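Local coordinates for formyltransferase PseJ (Anoxybacillus kamchatkensis G10, PDB 6EDK), which belongs to the formyltransferase family and binds N-{4-[{[(6S)-2-amino-4-oxo-3,4,5,6,7,8-hexahydropteridin-6-yl]methyl}(formyl)amino]benzoyl}-L-glutamic acid in a pocket of its single chain, at residues I95-P99 and V135-V139; W37-L42 and E159-M163; D105-W109 and D190-Y194. All blocks are in the same frame, centred on the assembly; numbering follows the deposited sequence.

Contact 1. Residues I95-P99 and V135-V139; sequences ISYLP and VQREV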
loop_
_atom_site.group_PDB
_atom_site.type_symbol
_atom_site.label_atom_id
_atom_site.label_comp_id
_atom_site.label_asym_id
_atom_site.label_seq_id
_atom_site.Cartn_x
_atom_site.Cartn_y
_atom_site.Cartn_z
ATOM N N ILE A 95 -1.177 2.738 -2.506
ATOM C CA ILE A 95 -1.095 4.009 -3.220
ATOM C C ILE A 95 -2.468 4.549 -3.598
ATOM O O ILE A 95 -2.706 4.958 -4.747
ATOM C CB ILE A 95 -0.157 3.921 -4.404
ATOM C CG1 ILE A 95 -0.504 2.804 -5.369
ATOM C CG2 ILE A 95 1.315 3.823 -3.913
ATOM C CD1 ILE A 95 0.149 2.975 -6.755
ATOM N N SER A 96 -3.356 4.606 -2.621
ATOM C CA SER A 96 -4.547 5.424 -2.727
ATOM C C SER A 96 -4.711 6.237 -1.445
ATOM O O SER A 96 -4.075 6.009 -0.419
ATOM C CB SER A 96 -5.802 4.554 -3.009
ATOM O OG SER A 96 -6.270 4.135 -1.737
ATOM N N TYR A 97 -5.571 7.236 -1.523
ATOM C CA TYR A 97 -6.004 8.029 -0.388
ATOM C C TYR A 97 -7.196 7.291 0.219
ATOM O O TYR A 97 -8.337 7.530 -0.126
ATOM C CB TYR A 97 -6.346 9.451 -0.804
ATOM C CG TYR A 97 -6.332 10.407 0.387
ATOM C CD1 TYR A 97 -7.344 10.441 1.254
ATOM C CD2 TYR A 97 -5.195 11.218 0.641
ATOM C CE1 TYR A 97 -7.315 11.275 2.371
ATOM C CE2 TYR A 97 -5.141 12.050 1.762
ATOM C CZ TYR A 97 -6.237 12.055 2.617
ATOM O OH TYR A 97 -6.214 12.843 3.750
ATOM N N LEU A 98 -6.936 6.344 1.112
ATOM C CA LEU A 98 -8.065 5.581 1.665
ATOM C C LEU A 98 -8.961 6.541 2.466
ATOM O O LEU A 98 -8.469 7.468 3.152
ATOM C CB LEU A 98 -7.540 4.468 2.582
ATOM C CG LEU A 98 -6.843 3.333 1.808
ATOM C CD1 LEU A 98 -6.071 2.414 2.742
ATOM C CD2 LEU A 98 -7.745 2.512 0.922
ATOM N N PRO A 99 -10.289 6.269 2.528
ATOM C CA PRO A 99 -10.951 5.055 2.047
ATOM C C PRO A 99 -11.251 4.920 0.574
ATOM O O PRO A 99 -11.851 3.915 0.181
ATOM C CB PRO A 99 -12.283 5.083 2.830
ATOM C CG PRO A 99 -12.595 6.576 2.890
ATOM C CD PRO A 99 -11.240 7.208 3.156
ATOM N N VAL A 135 -0.817 6.985 8.577
ATOM C CA VAL A 135 -0.562 8.293 7.969
ATOM C C VAL A 135 -0.960 8.236 6.508
ATOM O O VAL A 135 -0.884 7.187 5.881
ATOM C CB VAL A 135 0.904 8.728 8.019
ATOM C CG1 VAL A 135 1.270 9.039 9.450
ATOM C CG2 VAL A 135 1.842 7.644 7.473
ATOM N N GLN A 136 -1.350 9.386 5.959
ATOM C CA GLN A 136 -1.658 9.450 4.547
ATOM C C GLN A 136 -1.128 10.762 4.004
ATOM O O GLN A 136 -0.765 11.667 4.772
ATOM C CB GLN A 136 -3.193 9.446 4.254
ATOM C CG GLN A 136 -4.063 8.824 5.207
ATOM C CD GLN A 136 -5.521 8.929 4.789
ATOM O OE1 GLN A 136 -6.307 9.745 5.317
ATOM N NE2 GLN A 136 -5.855 8.156 3.800
ATOM N N ARG A 137 -1.116 10.864 2.659
ATOM C CA ARG A 137 -0.729 12.125 2.016
ATOM C C ARG A 137 -1.456 12.309 0.726
ATOM O O ARG A 137 -1.533 11.392 -0.083
ATOM C CB ARG A 137 0.790 12.167 1.788
ATOM C CG ARG A 137 1.246 13.451 1.168
ATOM C CD ARG A 137 2.728 13.591 1.325
ATOM N NE ARG A 137 2.996 13.666 2.779
ATOM C CZ ARG A 137 4.216 13.633 3.319
ATOM N NH1 ARG A 137 5.315 13.566 2.545
ATOM N NH2 ARG A 137 4.355 13.718 4.603
ATOM N N GLU A 138 -1.933 13.524 0.481
ATOM C CA GLU A 138 -2.550 13.744 -0.831
ATOM C C GLU A 138 -1.458 13.992 -1.875
ATOM O O GLU A 138 -0.376 14.477 -1.569
ATOM C CB GLU A 138 -3.507 14.981 -0.774
ATOM C CG GLU A 138 -4.216 15.218 -2.080
ATOM C CD GLU A 138 -5.068 16.507 -2.111
ATOM O OE1 GLU A 138 -4.750 17.424 -1.374
ATOM O OE2 GLU A 138 -6.011 16.555 -2.932
ATOM N N VAL A 139 -1.716 13.585 -3.105
ATOM C CA VAL A 139 -0.795 13.756 -4.216
ATOM C C VAL A 139 -1.613 14.338 -5.356
ATOM O O VAL A 139 -2.488 13.655 -5.893
ATOM C CB VAL A 139 -0.145 12.422 -4.650
ATOM C CG1 VAL A 139 0.696 12.591 -5.870
ATOM C CG2 VAL A 139 0.691 11.829 -3.497
HETATM O O HOH W 1 -9.072 9.431 4.931
#
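The irregular loop 95-99 comes up beside strand 133-138, with the CA atoms of Tyr97 and Glu138 6.7 Å apart and a cis peptide bond ahead of Pro99. The one direct hydrogen bond between the two segments runs from Gln136 NE2 to Leu98 O at 2.8 Å, bent to 151° at the hydrogen, and lands on a lone pair in the carbonyl plane. A water donates to Leu98 O and, at 2.8 Å, to Gln136 OE1, so the same carbonyl oxygen is gripped twice; NE2 is tied to the loop directly and OE1 through the water. Beyond CG the Gln136 chain runs extended, which carries the amide across the Tyr97 ring. Gln136 NE2 sits 3.7 Å above the plane of the Tyr97 ring, displaced toward its rim, while Gln136 OE1 approaches Tyr97 CE1 to 3.5 Å; ring and amide planes are tilted by 40°. With CG anti to the backbone N (chi1 -160°), the Tyr97 ring swings to the strand. Its edge meets the strand backbone, Tyr97 CD2 lying 3.7 Å from Arg137 O and CE2 close to Glu138 N. Thr120 OG1, on the adjoining strand 118-123, is hydrogen-bonded to Gln136 NE2, Leu98 N and Ser96 O. Strand 133-138 is one of the two edge strands of the mixed sheet within this chain; helix 147-169 packs against it through Leu161, and Ile95 reaches that helix at Tyr151.

Contact 2. Residues W37-L42 and E159-M163; sequences WLRDFL and EKLFM. With SO4 (sulfate ion), chain C.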
loop_
_atom_site.group_PDB
_atom_site.type_symbol
_atom_site.label_atom_id
_atom_site.label_comp_id
_atom_site.label_asym_id
_atom_site.label_seq_id
_atom_site.Cartn_x
_atom_site.Cartn_y
_atom_site.Cartn_z
ATOM N N TRP A 37 16.768 -1.486 -1.698
ATOM C CA TRP A 37 16.884 -0.212 -1.006
ATOM C C TRP A 37 16.103 -0.220 0.295
ATOM O O TRP A 37 16.494 0.432 1.270
ATOM C CB TRP A 37 16.400 0.958 -1.932
ATOM C CG TRP A 37 14.891 0.935 -2.205
ATOM C CD1 TRP A 37 14.277 0.386 -3.281
ATOM C CD2 TRP A 37 13.887 1.489 -1.408
ATOM N NE1 TRP A 37 12.923 0.510 -3.163
ATOM C CE2 TRP A 37 12.663 1.195 -2.015
ATOM C CE3 TRP A 37 13.882 2.137 -0.190
ATOM C CZ2 TRP A 37 11.439 1.538 -1.422
ATOM C CZ3 TRP A 37 12.694 2.503 0.381
ATOM C CH2 TRP A 37 11.487 2.193 -0.229
ATOM N N LEU A 38 14.948 -0.890 0.316
ATOM C CA LEU A 38 14.142 -0.923 1.523
ATOM C C LEU A 38 14.713 -1.889 2.579
ATOM O O LEU A 38 14.751 -1.567 3.777
ATOM C CB LEU A 38 12.721 -1.326 1.148
ATOM C CG LEU A 38 11.684 -1.395 2.277
ATOM C CD1 LEU A 38 11.670 -0.187 3.112
ATOM C CD2 LEU A 38 10.327 -1.659 1.655
ATOM N N ARG A 39 15.167 -3.047 2.130
ATOM C CA ARG A 39 15.934 -3.913 3.020
ATOM C C ARG A 39 17.062 -3.151 3.675
ATOM O O ARG A 39 17.168 -3.119 4.909
ATOM C CB ARG A 39 16.446 -5.118 2.244
ATOM C CG ARG A 39 17.491 -5.938 2.988
ATOM C CD ARG A 39 18.036 -7.051 2.078
ATOM N NE ARG A 39 17.096 -8.169 1.973
ATOM C CZ ARG A 39 16.956 -9.116 2.912
ATOM N NH1 ARG A 39 17.677 -9.068 4.040
ATOM N NH2 ARG A 39 16.065 -10.094 2.722
ATOM N N ASP A 40 17.887 -2.465 2.865
ATOM C CA ASP A 40 19.023 -1.736 3.428
ATOM C C ASP A 40 18.581 -0.660 4.395
ATOM O O ASP A 40 19.229 -0.435 5.415
ATOM C CB ASP A 40 19.860 -1.083 2.313
ATOM C CG ASP A 40 20.652 -2.065 1.534
ATOM O OD1 ASP A 40 20.873 -3.194 2.019
ATOM O OD2 ASP A 40 21.060 -1.710 0.417
ATOM N N PHE A 41 17.521 0.100 4.042
ATOM C CA PHE A 41 17.047 1.152 4.936
ATOM C C PHE A 41 16.652 0.568 6.284
ATOM O O PHE A 41 17.032 1.075 7.351
ATOM C CB PHE A 41 15.808 1.893 4.287
ATOM C CG PHE A 41 15.123 2.853 5.228
ATOM C CD1 PHE A 41 15.614 4.138 5.412
ATOM C CD2 PHE A 41 13.963 2.506 5.879
ATOM C CE1 PHE A 41 15.002 5.045 6.282
ATOM C CE2 PHE A 41 13.346 3.394 6.751
ATOM C CZ PHE A 41 13.841 4.659 6.948
ATOM N N LEU A 42 15.918 -0.521 6.248
ATOM C CA LEU A 42 15.431 -1.108 7.483
ATOM C C LEU A 42 16.614 -1.672 8.310
ATOM O O LEU A 42 16.641 -1.535 9.530
ATOM C CB LEU A 42 14.457 -2.240 7.165
ATOM C CG LEU A 42 13.095 -1.785 6.589
ATOM C CD1 LEU A 42 12.287 -3.002 6.171
ATOM C CD2 LEU A 42 12.378 -0.989 7.620
ATOM N N GLU A 159 6.943 5.749 -0.603
ATOM C CA GLU A 159 8.278 5.335 -0.116
ATOM C C GLU A 159 8.861 6.429 0.719
ATOM O O GLU A 159 9.373 6.181 1.798
ATOM C CB GLU A 159 9.147 4.959 -1.280
ATOM C CG GLU A 159 8.560 3.766 -2.100
ATOM C CD GLU A 159 9.273 3.421 -3.376
ATOM O OE1 GLU A 159 10.277 4.080 -3.740
ATOM O OE2 GLU A 159 8.840 2.449 -4.082
ATOM N N LYS A 160 8.716 7.691 0.284
ATOM C CA LYS A 160 9.120 8.797 1.146
ATOM C C LYS A 160 8.364 8.825 2.453
ATOM O O LYS A 160 8.943 9.069 3.508
ATOM C CB LYS A 160 8.910 10.098 0.358
ATOM C CG LYS A 160 9.422 11.332 1.037
ATOM C CD LYS A 160 9.201 12.629 0.213
ATOM C CE LYS A 160 9.730 13.808 1.033
ATOM N NZ LYS A 160 9.128 15.104 0.616
ATOM N N LEU A 161 7.036 8.705 2.407
ATOM C CA LEU A 161 6.220 8.802 3.608
ATOM C C LEU A 161 6.580 7.690 4.594
ATOM O O LEU A 161 6.646 7.903 5.813
ATOM C CB LEU A 161 4.730 8.662 3.197
ATOM C CG LEU A 161 3.663 8.802 4.269
ATOM C CD1 LEU A 161 3.614 10.209 4.852
ATOM C CD2 LEU A 161 2.270 8.439 3.728
ATOM N N PHE A 162 6.873 6.519 4.048
ATOM C CA PHE A 162 7.251 5.381 4.915
ATOM C C PHE A 162 8.554 5.698 5.649
ATOM O O PHE A 162 8.667 5.551 6.884
ATOM C CB PHE A 162 7.432 4.146 4.071
ATOM C CG PHE A 162 7.986 3.003 4.904
ATOM C CD1 PHE A 162 7.195 2.390 5.799
ATOM C CD2 PHE A 162 9.327 2.726 4.833
ATOM C CE1 PHE A 162 7.742 1.386 6.631
ATOM C CE2 PHE A 162 9.880 1.738 5.690
ATOM C CZ PHE A 162 9.051 1.131 6.550
ATOM N N MET A 163 9.559 6.117 4.884
ATOM C CA MET A 163 10.878 6.385 5.517
ATOM C C MET A 163 10.788 7.558 6.452
ATOM O O MET A 163 11.497 7.592 7.474
ATOM C CB MET A 163 11.946 6.643 4.457
ATOM C CG MET A 163 12.309 5.416 3.621
ATOM S SD MET A 163 13.720 5.441 2.469
ATOM C CE MET A 163 13.049 6.505 1.176
HETATM S S SO4 C . 15.936 -2.475 -5.901
HETATM O O1 SO4 C . 15.902 -3.883 -5.433
HETATM O O2 SO4 C . 16.592 -2.433 -7.211
HETATM O O3 SO4 C . 14.567 -1.946 -6.042
HETATM O O4 SO4 C . 16.700 -1.614 -4.963
#
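Two helices lying side by side over the mixed sheet meet here, and aromatic and methionine side chains fill the seam: Phe41 of helix 36-43 receives Met163 of helix 147-169 on one face. Met163 CG stands almost on the ring normal, 3.7 Å from the centroid of Phe41, a CH-pi contact. SD follows over the same Phe41 ring in a Met-aromatic contact; Met163 SD also lies 3.7 Å from Trp37 CZ3, so the sulfur bridges two aromatic rings. The short segments run nearly parallel, at 12°, with axes 12.3 Å apart, a spacing spanned by large side chains. Both helices pack on the sheet whose parallel strands run in the order 48-52, 27-31, 68-71, 90-94, a Rossmann-like arrangement as in formyltransferase domains. Trp37 CZ2 comes within 3.5 Å of Glu159 CD, while Glu159 OE2 is hydrogen-bonded to Tyr72 OH. Deeper down, CG anti to the backbone N (chi1 173°) swings the Phe162 ring toward helix 36-43, where Phe162 CE2 meets Leu38 CD1 at 3.7 Å. Leu42 CD2 touches the Phe162 edge, and both residues rest on Ile70. A sulfate, probably from the crystallisation liquor, accepts hydrogen bonds from the backbone N atoms of Trp37 and Lys36.

Contact 3. Residues D105-W109 and D190-Y194; sequences DPNLW and DKEKY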
loop_
_atom_site.group_PDB
_atom_site.type_symbol
_atom_site.label_atom_id
_atom_site.label_comp_id
_atom_site.label_asym_id
_atom_site.label_seq_id
_atom_site.Cartn_x
_atom_site.Cartn_y
_atom_site.Cartn_z
ATOM N N ASP A 105 -5.759 -1.354 -8.966
ATOM C CA ASP A 105 -5.610 -0.232 -9.885
ATOM C C ASP A 105 -6.055 1.110 -9.277
ATOM O O ASP A 105 -6.770 1.884 -9.904
ATOM C CB ASP A 105 -6.381 -0.498 -11.162
ATOM C CG ASP A 105 -5.962 -1.818 -11.810
ATOM O OD1 ASP A 105 -4.755 -1.999 -12.012
ATOM O OD2 ASP A 105 -6.837 -2.654 -12.099
ATOM N N PRO A 106 -5.605 1.429 -8.060
ATOM C CA PRO A 106 -6.133 2.640 -7.447
ATOM C C PRO A 106 -5.795 3.898 -8.221
ATOM O O PRO A 106 -6.611 4.828 -8.234
ATOM C CB PRO A 106 -5.522 2.668 -6.046
ATOM C CG PRO A 106 -4.301 1.744 -6.170
ATOM C CD PRO A 106 -4.711 0.684 -7.172
ATOM N N ASN A 107 -4.626 3.964 -8.861
ATOM C CA ASN A 107 -4.280 5.190 -9.582
ATOM C C ASN A 107 -5.250 5.415 -10.726
ATOM O O ASN A 107 -5.778 6.516 -10.914
ATOM C CB ASN A 107 -2.847 5.092 -10.083
ATOM C CG ASN A 107 -2.363 6.334 -10.811
ATOM O OD1 ASN A 107 -2.465 7.469 -10.314
ATOM N ND2 ASN A 107 -1.800 6.124 -11.996
ATOM N N LEU A 108 -5.467 4.382 -11.530
ATOM C CA LEU A 108 -6.433 4.515 -12.629
ATOM C C LEU A 108 -7.820 4.900 -12.122
ATOM O O LEU A 108 -8.442 5.824 -12.648
ATOM C CB LEU A 108 -6.470 3.216 -13.408
ATOM C CG LEU A 108 -7.571 3.155 -14.524
ATOM C CD1 LEU A 108 -7.269 4.194 -15.570
ATOM C CD2 LEU A 108 -7.475 1.735 -15.127
ATOM N N TRP A 109 -8.316 4.226 -11.097
ATOM C CA TRP A 109 -9.671 4.501 -10.628
ATOM C C TRP A 109 -9.810 5.880 -10.019
ATOM O O TRP A 109 -10.904 6.476 -10.075
ATOM C CB TRP A 109 -10.119 3.449 -9.625
ATOM C CG TRP A 109 -10.490 2.212 -10.300
ATOM C CD1 TRP A 109 -9.788 1.055 -10.338
ATOM C CD2 TRP A 109 -11.656 2.017 -11.089
ATOM N NE1 TRP A 109 -10.462 0.119 -11.123
ATOM C CE2 TRP A 109 -11.603 0.705 -11.602
ATOM C CE3 TRP A 109 -12.748 2.846 -11.431
ATOM C CZ2 TRP A 109 -12.622 0.170 -12.436
ATOM C CZ3 TRP A 109 -13.750 2.310 -12.262
ATOM C CH2 TRP A 109 -13.655 0.979 -12.753
ATOM N N ASP A 190 -12.555 -4.955 -12.822
ATOM C CA ASP A 190 -13.476 -3.852 -12.998
ATOM C C ASP A 190 -13.053 -2.881 -14.066
ATOM O O ASP A 190 -13.918 -2.193 -14.627
ATOM C CB ASP A 190 -13.667 -3.131 -11.650
ATOM C CG ASP A 190 -14.340 -3.999 -10.610
ATOM O OD1 ASP A 190 -14.837 -5.070 -10.985
ATOM O OD2 ASP A 190 -14.375 -3.631 -9.417
ATOM N N LYS A 191 -11.762 -2.801 -14.389
ATOM C CA LYS A 191 -11.310 -1.839 -15.385
ATOM C C LYS A 191 -11.544 -2.271 -16.842
ATOM O O LYS A 191 -11.362 -1.444 -17.766
ATOM C CB LYS A 191 -9.811 -1.561 -15.179
ATOM C CG LYS A 191 -8.884 -2.717 -15.362
ATOM C CD LYS A 191 -7.426 -2.215 -15.415
ATOM C CE LYS A 191 -6.383 -3.334 -15.422
ATOM N NZ LYS A 191 -6.507 -4.223 -14.246
ATOM N N GLU A 192 -11.994 -3.505 -17.084
ATOM C CA GLU A 192 -12.057 -4.009 -18.465
ATOM C C GLU A 192 -12.888 -3.122 -19.386
ATOM O O GLU A 192 -12.482 -2.835 -20.513
ATOM C CB GLU A 192 -12.607 -5.433 -18.469
ATOM C CG GLU A 192 -11.555 -6.493 -18.155
ATOM C CD GLU A 192 -10.527 -6.638 -19.278
ATOM O OE1 GLU A 192 -10.916 -6.911 -20.452
ATOM O OE2 GLU A 192 -9.323 -6.455 -18.982
ATOM N N LYS A 193 -14.047 -2.664 -18.937
ATOM C CA LYS A 193 -14.854 -1.865 -19.852
ATOM C C LYS A 193 -14.268 -0.493 -20.141
ATOM O O LYS A 193 -14.838 0.245 -20.953
ATOM C CB LYS A 193 -16.278 -1.713 -19.318
ATOM C CG LYS A 193 -16.381 -1.153 -17.915
ATOM C CD LYS A 193 -17.574 -1.738 -17.175
ATOM C CE LYS A 193 -18.891 -1.291 -17.797
ATOM N NZ LYS A 193 -19.050 0.196 -17.764
ATOM N N TYR A 194 -13.150 -0.126 -19.509
ATOM C CA TYR A 194 -12.539 1.173 -19.736
ATOM C C TYR A 194 -11.209 1.087 -20.456
ATOM O O TYR A 194 -10.681 2.131 -20.882
ATOM C CB TYR A 194 -12.371 1.893 -18.383
ATOM C CG TYR A 194 -13.692 2.168 -17.709
ATOM C CD1 TYR A 194 -14.513 3.190 -18.159
ATOM C CD2 TYR A 194 -14.129 1.415 -16.633
ATOM C CE1 TYR A 194 -15.732 3.460 -17.544
ATOM C CE2 TYR A 194 -15.353 1.690 -16.013
ATOM C CZ TYR A 194 -16.140 2.702 -16.485
ATOM O OH TYR A 194 -17.353 2.988 -15.898
#
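Lys191 and Asp105 form a salt bridge that joins loop 190-194 to the start of helix 106-112. Lys191 NZ donates to Asp105 OD2 at 2.7 Å, meeting the oxygen on its syn side but 28° out of the carboxylate plane. The other carboxylate oxygen, Asp105 OD1, is 3.6 Å from Lys191 NZ, which makes the pairing one-sided. The ammonium is also hydrogen-bonded to Leu188 O, so the lysine ties its own loop together while it holds the aspartate. The bend at the last torsion of Lys191 (chi4 -57°) turns NZ onto OD2; CD and CE run past the same oxygen. Asp105 occupies the N-cap position, yet its carboxylate makes no capping bond and is turned to the lysine instead.

Below the charged pair, the aliphatic part of Lys191 crosses Leu108 at about a right angle, Lys191 CD lying 4.0 Å from Leu108 CD2. Trp109 pushes the benzo end of its indole into the loop: Trp109 CZ2 is 3.5 Å from Asp190 O and 3.6 Å from Asp190 CB, with the Asp190-Lys191 peptide at the ring edge. Asp190 OD2 is hydrogen-bonded to Lys187 N. Trp109 CH2 meets Tyr194 CE2 at 3.7 Å, the two ring planes nearly perpendicular at 86°, and His186 stacks on the indole. Helix 106-112 has two neighbours: the loop following strand 185-186 takes Asp105, Leu108 and Trp109, while Asn107 and Leu108 touch Leu147 of helix 147-169.

In the fold
Contact 2 encloses contact 1 along the chain, whereas contact 3 alternates with both. Contacts 1 and 2 have centres 18 Å apart and share the packing of helix 147-169 on the mixed sheet: Leu161 packs on Val135 and Arg137. Contacts 1 and 3, centres 17 Å apart, touch where Ser96 meets Pro106; their first segments come one after the other with strand 102-103 between them. Contacts 2 and 3 do not meet, their centres 28 Å apart on opposite sides of the chain's centre. Contact 3 alone brings in loop 190-194, while contacts 1 and 2 hold a loop and helix 36-43 to the sheet and helix 147-169. The side chains of Leu98 and Asp190 are each about 7 Å from N-{4-[{[(6S)-2-amino-4-oxo-3,4,5,6,7,8-hexahydropteridin-6-yl]methyl}(formyl)amino]benzoyl}-L-glutamic acid.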